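Local atomic coordinates of Nitrate/nitrite binding protein NrtA (Synechocystis sp., PDB entry 2G29), a protein that binds nitrate as the solute-binding component of the NrtABCD ABC transporter, which takes up nitrate and probably also nitrite. Residues P215-T218 with V219-V223; R245-W248 with V249-P253; V263-A266 with Q267-C270; K276-M279 with C280-L283. All blocks are in the same frame, centred on the assembly; numbering follows the deposited sequence.

Interaction 1 (P215-T218 with V219-V223); sequences PLQT and VNQGV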
ATOM      1  N   PRO A 215      -9.139  -8.393  -4.605  1.00 10.57           N
ATOM      2  CA  PRO A 215     -10.480  -7.896  -4.968  1.00 10.58           C
ATOM      3  C   PRO A 215     -10.975  -8.680  -6.194  1.00 11.27           C
ATOM      4  O   PRO A 215     -12.109  -9.094  -6.247  1.00 11.10           O
ATOM      5  CB  PRO A 215     -10.215  -6.428  -5.308  1.00 10.74           C
ATOM      6  CG  PRO A 215      -9.067  -6.067  -4.330  1.00 10.78           C
ATOM      7  CD  PRO A 215      -8.168  -7.287  -4.492  1.00 12.03           C
ATOM      8  N   LEU A 216     -10.118  -8.876  -7.191  1.00 10.39           N
ATOM      9  CA  LEU A 216     -10.577  -9.607  -8.367  1.00 11.96           C
ATOM     10  C   LEU A 216     -10.837 -11.066  -8.022  1.00 11.09           C
ATOM     11  O   LEU A 216     -11.789 -11.660  -8.544  1.00 11.94           O
ATOM     12  CB  LEU A 216      -9.562  -9.494  -9.512  1.00 11.82           C
ATOM     13  CG  LEU A 216      -9.938 -10.286 -10.802  1.00 11.09           C
ATOM     14  CD1 LEU A 216     -11.342  -9.953 -11.299  1.00 11.67           C
ATOM     15  CD2 LEU A 216      -8.950  -9.945 -11.900  1.00 12.08           C
ATOM     16  N   GLN A 217     -10.026 -11.667  -7.139  1.00 10.72           N
ATOM     17  CA  GLN A 217     -10.265 -13.048  -6.807  1.00 10.65           C
ATOM     18  C   GLN A 217     -11.627 -13.170  -6.126  1.00 10.85           C
ATOM     19  O   GLN A 217     -12.345 -14.139  -6.314  1.00 10.99           O
ATOM     20  CB  GLN A 217      -9.167 -13.579  -5.893  1.00 13.25           C
ATOM     21  CG  GLN A 217      -9.471 -15.024  -5.483  1.00 12.10           C
ATOM     22  CD  GLN A 217      -8.337 -15.683  -4.743  1.00 13.05           C
ATOM     23  OE1 GLN A 217      -8.346 -15.763  -3.512  1.00 13.11           O
ATOM     24  NE2 GLN A 217      -7.335 -16.144  -5.491  1.00 12.00           N
ATOM     25  N   THR A 218     -11.980 -12.171  -5.324  1.00 11.11           N
ATOM     26  CA  THR A 218     -13.277 -12.184  -4.636  1.00 11.34           C
ATOM     27  C   THR A 218     -14.413 -12.256  -5.664  1.00 12.48           C
ATOM     28  O   THR A 218     -15.373 -13.044  -5.495  1.00 10.55           O
ATOM     29  CB  THR A 218     -13.443 -10.896  -3.811  1.00 12.57           C
ATOM     30  OG1 THR A 218     -12.466 -10.861  -2.757  1.00 11.67           O
ATOM     31  CG2 THR A 218     -14.814 -10.837  -3.187  1.00 12.39           C
ATOM     32  N   VAL A 219     -14.294 -11.415  -6.703  1.00 11.94           N
ATOM     33  CA  VAL A 219     -15.287 -11.362  -7.777  1.00 13.43           C
ATOM     34  C   VAL A 219     -15.310 -12.677  -8.556  1.00 12.38           C
ATOM     35  O   VAL A 219     -16.375 -13.291  -8.768  1.00 13.68           O
ATOM     36  CB  VAL A 219     -14.971 -10.187  -8.724  1.00 13.28           C
ATOM     37  CG1 VAL A 219     -15.818 -10.284 -10.013  1.00 14.29           C
ATOM     38  CG2 VAL A 219     -15.265  -8.849  -8.029  1.00 13.52           C
ATOM     39  N   ASN A 220     -14.137 -13.149  -8.953  1.00 11.69           N
ATOM     40  CA  ASN A 220     -14.101 -14.365  -9.736  1.00 11.74           C
ATOM     41  C   ASN A 220     -14.579 -15.596  -8.993  1.00 13.57           C
ATOM     42  O   ASN A 220     -15.141 -16.498  -9.623  1.00 14.21           O
ATOM     43  CB  ASN A 220     -12.691 -14.602 -10.327  1.00 11.59           C
ATOM     44  CG  ASN A 220     -12.341 -13.626 -11.454  1.00 11.36           C
ATOM     45  OD1 ASN A 220     -13.211 -13.018 -12.030  1.00 13.27           O
ATOM     46  ND2 ASN A 220     -11.050 -13.491 -11.765  1.00 12.06           N
ATOM     47  N   GLN A 221     -14.363 -15.642  -7.682  1.00 12.90           N
ATOM     48  CA  GLN A 221     -14.847 -16.779  -6.914  1.00 14.03           C
ATOM     49  C   GLN A 221     -16.325 -16.626  -6.549  1.00 15.04           C
ATOM     50  O   GLN A 221     -16.941 -17.563  -6.044  1.00 16.38           O
ATOM     51  CB  GLN A 221     -13.978 -16.987  -5.652  1.00 14.49           C
ATOM     52  CG  GLN A 221     -12.593 -17.492  -6.010  1.00 14.48           C
ATOM     53  CD  GLN A 221     -11.768 -17.991  -4.840  1.00 14.04           C
ATOM     54  OE1 GLN A 221     -10.561 -18.216  -4.978  1.00 16.66           O
ATOM     55  NE2 GLN A 221     -12.396 -18.177  -3.699  1.00 14.41           N
ATOM     56  N   GLY A 222     -16.881 -15.438  -6.804  1.00 13.84           N
ATOM     57  CA  GLY A 222     -18.282 -15.185  -6.507  1.00 15.95           C
ATOM     58  C   GLY A 222     -18.612 -15.106  -5.039  1.00 15.38           C
ATOM     59  O   GLY A 222     -19.749 -15.380  -4.650  1.00 19.58           O
ATOM     60  N   VAL A 223     -17.641 -14.724  -4.218  1.00 15.02           N
ATOM     61  CA  VAL A 223     -17.881 -14.679  -2.778  1.00 13.80           C
ATOM     62  C   VAL A 223     -18.075 -13.277  -2.247  1.00 14.98           C
ATOM     63  O   VAL A 223     -18.129 -13.065  -1.033  1.00 14.77           O
ATOM     64  CB  VAL A 223     -16.750 -15.390  -1.980  1.00 14.81           C
ATOM     65  CG1 VAL A 223     -16.719 -16.865  -2.400  1.00 15.44           C
ATOM     66  CG2 VAL A 223     -15.401 -14.734  -2.252  1.00 16.23           C
TER
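The amide N of Asn220 reaches the carbonyl O of Leu216 at 2.8 Å, in one of three i to i+4 bonds that tie 215-218 to 219-221. The Asn220 amide lies against the Leu216 branch, ND2 being 3.5 Å from CG. The side chain of Leu216 has CG opposite its own N (chi1 178°), which carries the branch along the helix surface to meet that amide. One residue further along, Gln217 and Gln221 run side by side and point the same way, their amide planes 19° apart. Gln221 OE1 sits 3.4 Å from Gln217 CD, a close approach of oxygen to carbon without a hydrogen bond. The polar ends are taken up by Asp295: Gln217 NE2 donates to OD2 while Asn220 ND2 donates to OD1, so two residues three positions apart hold both oxygens of one carboxylate. A leucine in place of Gln217 would probably leave Asp295 OD2 without this donor and take away the amide alongside which Gln221 lies. The helix then ends. Gly222, with phi 70°, turns the chain so that Val223 N returns to Thr218 O at 3.1 Å and Gly222 N to Val219 O at 3.0 Å. Beside this turn Thr218 CG2 meets Val223 CG2 at 4.1 Å, while Thr218 OG1 is engaged by Trp214 O. The paired return bonds and the left-handed glycine are those of a Schellman motif, here finishing helix 214-221, whose start lies close to the nitrate-binding Gly211.

Interaction 2 (R245-W248 with V249-P253); sequences RADW and VDQNP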
ATOM      1  N   ARG A 245      15.140  -0.741   7.545  1.00 11.97           N
ATOM      2  CA  ARG A 245      15.646  -0.357   8.867  1.00 11.69           C
ATOM      3  C   ARG A 245      16.716   0.717   8.642  1.00 12.13           C
ATOM      4  O   ARG A 245      17.571   0.584   7.734  1.00 12.04           O
ATOM      5  CB  ARG A 245      16.278  -1.552   9.576  1.00 12.58           C
ATOM      6  CG  ARG A 245      15.227  -2.477  10.209  1.00 12.16           C
ATOM      7  CD  ARG A 245      15.815  -3.645  10.969  1.00 13.63           C
ATOM      8  NE  ARG A 245      16.782  -3.237  11.991  1.00 13.59           N
ATOM      9  CZ  ARG A 245      16.693  -3.553  13.271  1.00 12.93           C
ATOM     10  NH1 ARG A 245      15.660  -4.264  13.730  1.00 13.07           N
ATOM     11  NH2 ARG A 245      17.671  -3.197  14.091  1.00 14.48           N
ATOM     12  N   ALA A 246      16.671   1.775   9.445  1.00 11.87           N
ATOM     13  CA  ALA A 246      17.641   2.831   9.308  1.00 11.16           C
ATOM     14  C   ALA A 246      19.039   2.397   9.674  1.00 12.94           C
ATOM     15  O   ALA A 246      19.992   2.915   9.103  1.00 13.92           O
ATOM     16  CB  ALA A 246      17.200   4.067  10.149  1.00 12.16           C
ATOM     17  N   ASP A 247      19.172   1.467  10.613  1.00 14.07           N
ATOM     18  CA  ASP A 247      20.519   1.027  10.985  1.00 14.68           C
ATOM     19  C   ASP A 247      21.210   0.331   9.802  1.00 14.64           C
ATOM     20  O   ASP A 247      22.411   0.558   9.539  1.00 15.31           O
ATOM     21  CB  ASP A 247      20.496   0.123  12.244  1.00 16.36           C
ATOM     22  CG  ASP A 247      20.098  -1.327  11.946  1.00 21.36           C
ATOM     23  OD1 ASP A 247      19.079  -1.552  11.286  1.00 16.79           O
ATOM     24  OD2 ASP A 247      20.839  -2.268  12.342  1.00 29.06           O
ATOM     25  N   TRP A 248      20.468  -0.456   9.038  1.00 14.22           N
ATOM     26  CA  TRP A 248      21.069  -1.139   7.905  1.00 13.74           C
ATOM     27  C   TRP A 248      21.440  -0.115   6.806  1.00 13.93           C
ATOM     28  O   TRP A 248      22.511  -0.181   6.218  1.00 15.26           O
ATOM     29  CB  TRP A 248      20.105  -2.209   7.360  1.00 13.78           C
ATOM     30  CG  TRP A 248      20.703  -3.091   6.322  1.00 14.28           C
ATOM     31  CD1 TRP A 248      21.214  -4.341   6.510  1.00 16.04           C
ATOM     32  CD2 TRP A 248      20.807  -2.825   4.911  1.00 14.60           C
ATOM     33  NE1 TRP A 248      21.619  -4.874   5.316  1.00 15.89           N
ATOM     34  CE2 TRP A 248      21.380  -3.976   4.313  1.00 14.92           C
ATOM     35  CE3 TRP A 248      20.470  -1.737   4.095  1.00 16.05           C
ATOM     36  CZ2 TRP A 248      21.622  -4.072   2.938  1.00 14.26           C
ATOM     37  CZ3 TRP A 248      20.714  -1.820   2.723  1.00 15.63           C
ATOM     38  CH2 TRP A 248      21.280  -2.993   2.153  1.00 14.07           C
ATOM     39  N   VAL A 249      20.568   0.850   6.523  1.00 13.41           N
ATOM     40  CA  VAL A 249      20.866   1.859   5.522  1.00 13.43           C
ATOM     41  C   VAL A 249      22.046   2.746   5.919  1.00 14.87           C
ATOM     42  O   VAL A 249      22.898   3.084   5.065  1.00 14.31           O
ATOM     43  CB  VAL A 249      19.608   2.744   5.224  1.00 13.81           C
ATOM     44  CG1 VAL A 249      19.979   3.910   4.289  1.00 13.82           C
ATOM     45  CG2 VAL A 249      18.533   1.860   4.590  1.00 12.98           C
ATOM     46  N   ASP A 250      22.107   3.122   7.193  1.00 15.39           N
ATOM     47  CA  ASP A 250      23.185   4.015   7.669  1.00 16.01           C
ATOM     48  C   ASP A 250      24.518   3.268   7.648  1.00 16.74           C
ATOM     49  O   ASP A 250      25.563   3.882   7.439  1.00 17.72           O
ATOM     50  CB  ASP A 250      22.929   4.487   9.105  1.00 16.88           C
ATOM     51  CG  ASP A 250      21.768   5.489   9.232  1.00 15.81           C
ATOM     52  OD1 ASP A 250      21.248   5.990   8.215  1.00 17.25           O
ATOM     53  OD2 ASP A 250      21.393   5.780  10.392  1.00 18.75           O
ATOM     54  N   GLN A 251      24.485   1.959   7.885  1.00 16.81           N
ATOM     55  CA  GLN A 251      25.724   1.171   7.872  1.00 17.85           C
ATOM     56  C   GLN A 251      26.178   0.783   6.482  1.00 17.66           C
ATOM     57  O   GLN A 251      27.390   0.687   6.224  1.00 18.36           O
ATOM     58  CB  GLN A 251      25.532  -0.112   8.674  1.00 20.68           C
ATOM     59  CG  GLN A 251      25.733   0.071  10.149  1.00 28.71           C
ATOM     60  CD  GLN A 251      25.407  -1.181  10.931  1.00 31.48           C
ATOM     61  OE1 GLN A 251      25.873  -2.272  10.594  1.00 35.61           O
ATOM     62  NE2 GLN A 251      24.614  -1.035  11.991  1.00 34.86           N
ATOM     63  N   ASN A 252      25.209   0.563   5.606  1.00 16.29           N
ATOM     64  CA  ASN A 252      25.443   0.127   4.229  1.00 16.27           C
ATOM     65  C   ASN A 252      24.862   1.092   3.190  1.00 16.10           C
ATOM     66  O   ASN A 252      24.013   0.707   2.379  1.00 16.39           O
ATOM     67  CB  ASN A 252      24.813  -1.258   4.042  1.00 16.84           C
ATOM     68  CG  ASN A 252      25.297  -2.253   5.064  1.00 19.03           C
ATOM     69  OD1 ASN A 252      26.480  -2.612   5.086  1.00 19.62           O
ATOM     70  ND2 ASN A 252      24.400  -2.699   5.927  1.00 18.29           N
ATOM     71  N   PRO A 253      25.333   2.352   3.170  1.00 15.61           N
ATOM     72  CA  PRO A 253      24.797   3.315   2.202  1.00 16.54           C
ATOM     73  C   PRO A 253      24.965   2.982   0.730  1.00 16.05           C
ATOM     74  O   PRO A 253      24.097   3.285  -0.083  1.00 16.66           O
ATOM     75  CB  PRO A 253      25.444   4.638   2.620  1.00 16.40           C
ATOM     76  CG  PRO A 253      26.757   4.203   3.227  1.00 15.82           C
ATOM     77  CD  PRO A 253      26.428   2.930   3.975  1.00 17.50           C
TER
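Trp248 and Asn252 meet at the C-terminal end of helix 246-251, a local contact one turn long in the alpha/beta fold of a periplasmic solute-binding protein, on the strand-helix-helix connection from strand 240-245 to helix 253-271. Arg245 is the N-cap residue, and its carbonyl O accepts Val249 N at 3.2 Å. At the other end Asn252 leaves helical geometry and is itself the N-cap position of helix 253-271, though its side chain makes no capping bond there. Instead its CG stands opposite the carbonyl carbon (chi1 -54°), which lays ND2 over one face of the Trp248 indole, offset toward the rim, with the amide and ring planes 55° apart. Trp248 O is then approached twice by the same residue: by Asn252 N at 2.9 Å and, weakly, by Asn252 ND2 at 3.2 Å. Asn252 CB completes the cover as a CH-pi contact, 4.1 Å from the centroid of the six-membered ring of Trp248 and almost exactly on its normal. The indole also touches Ala255, Ala256 and Leu259 of helix 253-271, so the ring joins the end of one helix to the first turns of the next. On the sheet side Val249 touches Tyr116 of strand 115-120, and the Asp250 carboxylate is bonded to the Tyr116 hydroxyl through OD1. The Arg245 guanidinium, bonded through NH1 to Leu80 O, forms a salt bridge: NE, straight at 175°, meets Asp247 OD1 at 2.9 Å, above the plane of the carboxylate.

Interaction 3 (V263-A266 with Q267-C270); sequences VMEA and QQWC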
ATOM      1  N   VAL A 263      15.430  -1.538  -7.611  1.00 15.37           N
ATOM      2  CA  VAL A 263      13.969  -1.438  -7.482  1.00 14.66           C
ATOM      3  C   VAL A 263      13.369  -0.442  -8.499  1.00 14.06           C
ATOM      4  O   VAL A 263      12.311  -0.676  -9.065  1.00 13.93           O
ATOM      5  CB  VAL A 263      13.585  -1.039  -6.029  1.00 14.97           C
ATOM      6  CG1 VAL A 263      12.097  -0.645  -5.933  1.00 15.16           C
ATOM      7  CG2 VAL A 263      13.834  -2.243  -5.088  1.00 14.85           C
ATOM      8  N   MET A 264      14.041   0.678  -8.742  1.00 13.22           N
ATOM      9  CA  MET A 264      13.563   1.644  -9.714  1.00 15.11           C
ATOM     10  C   MET A 264      13.513   1.046 -11.128  1.00 15.02           C
ATOM     11  O   MET A 264      12.558   1.273 -11.883  1.00 16.02           O
ATOM     12  CB  MET A 264      14.498   2.840  -9.756  1.00 17.94           C
ATOM     13  CG  MET A 264      14.375   3.736  -8.589  1.00 18.47           C
ATOM     14  SD  MET A 264      15.555   5.104  -8.733  1.00 22.91           S
ATOM     15  CE  MET A 264      15.127   5.895  -7.325  1.00 20.30           C
ATOM     16  N   GLU A 265      14.561   0.314 -11.504  1.00 16.44           N
ATOM     17  CA  GLU A 265      14.540  -0.288 -12.836  1.00 16.91           C
ATOM     18  C   GLU A 265      13.434  -1.337 -12.892  1.00 16.07           C
ATOM     19  O   GLU A 265      12.761  -1.448 -13.892  1.00 15.95           O
ATOM     20  CB  GLU A 265      15.879  -0.932 -13.171  1.00 19.99           C
ATOM     21  CG  GLU A 265      16.989   0.083 -13.456  1.00 24.41           C
ATOM     22  CD  GLU A 265      17.822  -0.349 -14.643  1.00 27.02           C
ATOM     23  OE1 GLU A 265      18.453  -1.418 -14.562  1.00 29.18           O
ATOM     24  OE2 GLU A 265      17.833   0.376 -15.659  1.00 32.38           O
ATOM     25  N   ALA A 266      13.228  -2.078 -11.803  1.00 15.77           N
ATOM     26  CA  ALA A 266      12.160  -3.077 -11.821  1.00 15.13           C
ATOM     27  C   ALA A 266      10.817  -2.378 -11.922  1.00 15.13           C
ATOM     28  O   ALA A 266       9.878  -2.885 -12.566  1.00 15.83           O
ATOM     29  CB  ALA A 266      12.222  -3.952 -10.570  1.00 15.17           C
ATOM     30  N   GLN A 267      10.678  -1.218 -11.274  1.00 13.71           N
ATOM     31  CA  GLN A 267       9.429  -0.464 -11.373  1.00 15.02           C
ATOM     32  C   GLN A 267       9.143  -0.024 -12.813  1.00 14.63           C
ATOM     33  O   GLN A 267       8.017  -0.085 -13.274  1.00 16.10           O
ATOM     34  CB  GLN A 267       9.461   0.772 -10.475  1.00 13.79           C
ATOM     35  CG  GLN A 267       9.270   0.457  -8.998  1.00 14.06           C
ATOM     36  CD  GLN A 267       9.356   1.708  -8.152  1.00 14.38           C
ATOM     37  OE1 GLN A 267      10.365   2.410  -8.183  1.00 14.65           O
ATOM     38  NE2 GLN A 267       8.293   1.995  -7.388  1.00 12.31           N
ATOM     39  N   GLN A 268      10.182   0.448 -13.505  1.00 15.87           N
ATOM     40  CA  GLN A 268      10.030   0.877 -14.890  1.00 16.25           C
ATOM     41  C   GLN A 268       9.619  -0.310 -15.757  1.00 15.06           C
ATOM     42  O   GLN A 268       8.777  -0.180 -16.656  1.00 18.13           O
ATOM     43  CB  GLN A 268      11.351   1.474 -15.362  1.00 16.54           C
ATOM     44  CG  GLN A 268      11.608   2.843 -14.748  1.00 19.53           C
ATOM     45  CD  GLN A 268      12.966   3.377 -15.103  1.00 23.55           C
ATOM     46  OE1 GLN A 268      13.957   3.085 -14.443  1.00 26.84           O
ATOM     47  NE2 GLN A 268      13.020   4.162 -16.159  1.00 24.17           N
ATOM     48  N   TRP A 269      10.210  -1.458 -15.474  1.00 15.04           N
ATOM     49  CA  TRP A 269       9.893  -2.679 -16.223  1.00 15.27           C
ATOM     50  C   TRP A 269       8.434  -3.090 -15.983  1.00 15.67           C
ATOM     51  O   TRP A 269       7.682  -3.363 -16.919  1.00 16.73           O
ATOM     52  CB  TRP A 269      10.795  -3.812 -15.782  1.00 15.21           C
ATOM     53  CG  TRP A 269      10.679  -5.034 -16.679  1.00 18.32           C
ATOM     54  CD1 TRP A 269      11.369  -5.266 -17.836  1.00 18.23           C
ATOM     55  CD2 TRP A 269       9.797  -6.145 -16.508  1.00 16.83           C
ATOM     56  NE1 TRP A 269      10.973  -6.453 -18.397  1.00 19.93           N
ATOM     57  CE2 TRP A 269      10.012  -7.020 -17.602  1.00 17.82           C
ATOM     58  CE3 TRP A 269       8.841  -6.494 -15.536  1.00 17.28           C
ATOM     59  CZ2 TRP A 269       9.309  -8.214 -17.752  1.00 19.61           C
ATOM     60  CZ3 TRP A 269       8.141  -7.683 -15.688  1.00 16.71           C
ATOM     61  CH2 TRP A 269       8.381  -8.535 -16.788  1.00 17.84           C
ATOM     62  N   CYS A 270       8.040  -3.164 -14.709  1.00 16.01           N
ATOM     63  CA  CYS A 270       6.671  -3.540 -14.377  1.00 15.77           C
ATOM     64  C   CYS A 270       5.605  -2.580 -14.897  1.00 15.62           C
ATOM     65  O   CYS A 270       4.469  -2.967 -15.142  1.00 17.93           O
ATOM     66  CB  CYS A 270       6.501  -3.630 -12.859  1.00 16.33           C
ATOM     67  SG  CYS A 270       7.322  -4.964 -12.047  1.00 16.54           S
TER
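Val263 and Gln267 meet in an i to i+4 contact within one alpha helix, 253-271, their side chains slanting across each other, with Val263 CG1 4.2 Å from Gln267 OE1. The closer approach is to backbone: Gln267 CG lies 3.2 Å from Val263 O. With CG beside its own N and opposite the carbonyl carbon (chi1 -76°), Gln267 leans back toward the preceding turn. Gln268 repeats this lean, CG 3.4 Å from Met264 O, so two glutamines in succession lie over the carbonyls that their own backbone N-H groups bond. Those bonds are ordinary helical ones, Gln267 N to Val263 O at 2.8 Å and Gln268 N to Met264 O at 3.0 Å. The Gln267 side chain, about 8 Å from that of the nitrate-binding Lys240, is buried, and outside partners use both ends of its amide: OE1 takes Ser328 OG, and NE2 gives to Arg120 O and Leu121 O, which should fix its rotation. Trp269 is turned otherwise, CG opposite the backbone N (chi1 -170°), which carries the indole off the preceding turn and leaves CB as its touching atom, 3.5 Å from Ala266 O. Ala266 lies against Phe56 of helix 56-59, while Glu265 forms a salt bridge with Lys59. Val263, Gln267 and Cys270 face helix 46-53, Gln267 also ties in the end of strand 115-120 and the residue after it, and Trp269 leans on helix 276-284.

Interaction 4 (K276-M279 with C280-L283); sequences KEEM and CQIL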
ATOM      1  N   LYS A 276       3.239  -6.539 -18.795  1.00 15.37           N
ATOM      2  CA  LYS A 276       2.240  -6.956 -17.807  1.00 16.08           C
ATOM      3  C   LYS A 276       1.939  -8.456 -17.841  1.00 16.57           C
ATOM      4  O   LYS A 276       1.767  -9.074 -16.803  1.00 16.36           O
ATOM      5  CB  LYS A 276       0.947  -6.164 -17.987  1.00 16.78           C
ATOM      6  CG  LYS A 276       1.072  -4.661 -17.695  1.00 18.18           C
ATOM      7  CD  LYS A 276       1.418  -4.395 -16.219  1.00 19.27           C
ATOM      8  CE  LYS A 276       1.493  -2.871 -15.891  1.00 20.13           C
ATOM      9  NZ  LYS A 276       0.212  -2.108 -16.109  1.00 21.89           N
ATOM     10  N   GLU A 277       1.886  -9.057 -19.033  1.00 16.24           N
ATOM     11  CA  GLU A 277       1.608 -10.486 -19.116  1.00 17.35           C
ATOM     12  C   GLU A 277       2.697 -11.280 -18.396  1.00 16.76           C
ATOM     13  O   GLU A 277       2.436 -12.130 -17.529  1.00 15.34           O
ATOM     14  CB  GLU A 277       1.518 -10.887 -20.593  1.00 20.21           C
ATOM     15  CG  GLU A 277       0.438 -10.128 -21.357  1.00 28.42           C
ATOM     16  CD  GLU A 277       0.650 -10.099 -22.856  1.00 31.29           C
ATOM     17  OE1 GLU A 277       1.653  -9.493 -23.333  1.00 34.60           O
ATOM     18  OE2 GLU A 277      -0.199 -10.681 -23.574  1.00 35.46           O
ATOM     19  N   GLU A 278       3.947 -11.010 -18.763  1.00 16.18           N
ATOM     20  CA  GLU A 278       5.056 -11.690 -18.151  1.00 16.67           C
ATOM     21  C   GLU A 278       5.107 -11.440 -16.645  1.00 15.25           C
ATOM     22  O   GLU A 278       5.340 -12.367 -15.876  1.00 16.32           O
ATOM     23  CB  GLU A 278       6.369 -11.267 -18.815  1.00 17.05           C
ATOM     24  CG  GLU A 278       7.506 -12.152 -18.389  1.00 16.90           C
ATOM     25  CD  GLU A 278       8.875 -11.712 -18.929  1.00 16.43           C
ATOM     26  OE1 GLU A 278       8.930 -10.852 -19.824  1.00 20.61           O
ATOM     27  OE2 GLU A 278       9.865 -12.257 -18.433  1.00 21.41           O
ATOM     28  N   MET A 279       4.863 -10.204 -16.226  1.00 15.26           N
ATOM     29  CA  MET A 279       4.871  -9.890 -14.796  1.00 15.62           C
ATOM     30  C   MET A 279       3.893 -10.785 -14.051  1.00 14.62           C
ATOM     31  O   MET A 279       4.231 -11.377 -13.049  1.00 13.51           O
ATOM     32  CB  MET A 279       4.478  -8.429 -14.590  1.00 15.64           C
ATOM     33  CG  MET A 279       4.537  -7.997 -13.137  1.00 13.62           C
ATOM     34  SD  MET A 279       3.995  -6.314 -12.879  1.00 16.14           S
ATOM     35  CE  MET A 279       2.218  -6.554 -12.913  1.00 15.73           C
ATOM     36  N   CYS A 280       2.677 -10.876 -14.562  1.00 13.92           N
ATOM     37  CA  CYS A 280       1.654 -11.663 -13.921  1.00 13.17           C
ATOM     38  C   CYS A 280       1.925 -13.164 -13.985  1.00 14.04           C
ATOM     39  O   CYS A 280       1.544 -13.904 -13.069  1.00 14.53           O
ATOM     40  CB  CYS A 280       0.291 -11.298 -14.498  1.00 14.28           C
ATOM     41  SG  CYS A 280      -0.200  -9.584 -14.018  1.00 15.00           S
ATOM     42  N   GLN A 281       2.552 -13.639 -15.062  1.00 14.23           N
ATOM     43  CA  GLN A 281       2.905 -15.073 -15.092  1.00 15.50           C
ATOM     44  C   GLN A 281       3.890 -15.374 -13.958  1.00 13.52           C
ATOM     45  O   GLN A 281       3.800 -16.398 -13.285  1.00 14.87           O
ATOM     46  CB  GLN A 281       3.589 -15.455 -16.391  1.00 16.23           C
ATOM     47  CG  GLN A 281       2.698 -15.380 -17.596  1.00 17.77           C
ATOM     48  CD  GLN A 281       3.491 -15.715 -18.848  1.00 21.41           C
ATOM     49  OE1 GLN A 281       4.612 -15.238 -19.019  1.00 20.82           O
ATOM     50  NE2 GLN A 281       2.921 -16.545 -19.718  1.00 22.56           N
ATOM     51  N   ILE A 282       4.845 -14.464 -13.762  1.00 14.58           N
ATOM     52  CA  ILE A 282       5.832 -14.604 -12.709  1.00 14.49           C
ATOM     53  C   ILE A 282       5.157 -14.559 -11.343  1.00 13.74           C
ATOM     54  O   ILE A 282       5.362 -15.455 -10.534  1.00 15.17           O
ATOM     55  CB  ILE A 282       6.900 -13.488 -12.810  1.00 15.22           C
ATOM     56  CG1 ILE A 282       7.763 -13.683 -14.069  1.00 16.30           C
ATOM     57  CG2 ILE A 282       7.830 -13.528 -11.597  1.00 14.67           C
ATOM     58  CD1 ILE A 282       8.674 -12.470 -14.394  1.00 18.39           C
ATOM     59  N   LEU A 283       4.312 -13.552 -11.107  1.00 14.44           N
ATOM     60  CA  LEU A 283       3.660 -13.466  -9.802  1.00 13.86           C
ATOM     61  C   LEU A 283       2.765 -14.674  -9.497  1.00 14.32           C
ATOM     62  O   LEU A 283       2.626 -15.095  -8.347  1.00 13.56           O
ATOM     63  CB  LEU A 283       2.827 -12.187  -9.727  1.00 14.19           C
ATOM     64  CG  LEU A 283       3.635 -10.891  -9.928  1.00 15.38           C
ATOM     65  CD1 LEU A 283       2.720  -9.685  -9.881  1.00 15.37           C
ATOM     66  CD2 LEU A 283       4.750 -10.786  -8.869  1.00 14.68           C
TER
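Met279 and Leu283 form the buried, close-packed side of helix 276-284, whereas Glu277 and Gln281 line its exposed side. On the packed side Leu283 CG comes to 3.2 Å from Met279 O, and its CD1 branch touches Met279 CG at 4.1 Å. The methionine is extended to SD and then bends at chi3 (80°), which swings CE across toward Cys280, 4.0 Å from its SG. Helix 46-53 adds Ala46 against both Met279 and Leu283, and Phe293 and Ile296 lie on Cys280. Replacing Leu283 with an alanine would probably uncover Met279 CG and open a gap beside Ala46. Ile282 belongs to the packed part too, lying on Ile50 and Glu53 of helix 46-53, and its CD1 rests on Glu278 CG at 4.2 Å. Glu278 marks the border, its carboxylate turning to a salt bridge with Lys54. On the exposed side the closest side-chain approach is aliphatic chain over carbonyl, Gln281 CG lying 3.3 Å from Glu277 O, and the carboxylate of Glu277 stands well apart from the amide. Backbone bonds run evenly through both sides, from Cys280 N to Lys276 O at 3.0 Å and from Leu283 N to Met279 O at 2.9 Å. The chemistry is that of an amphipathic helix: sulfur and hydrocarbon make up the buried face, Lys276 NZ finds Ser300 O, and the charge of Glu278 is likely to be balanced by Lys54.

How the interactions relate
From the N terminus the four contacts follow in series, 215-223, 245-253, 263-270 and 276-283; each is one continuous piece of chain, so none closes a long loop, and none nests in or crosses another. Interaction 1 belongs to the helix after strand 207-211 of one five-stranded sheet. Interaction 2 follows strand 240-245 of the other sheet, on the opposite side of the chain's centre, with centres about 41 Å apart. Its helix leads directly into that of interaction 3. Interactions 3 and 4 alone touch: Cys270 CB lies 3.7 Å from Met279 SD, joining two successive helices, both of which also pack on helix 46-53.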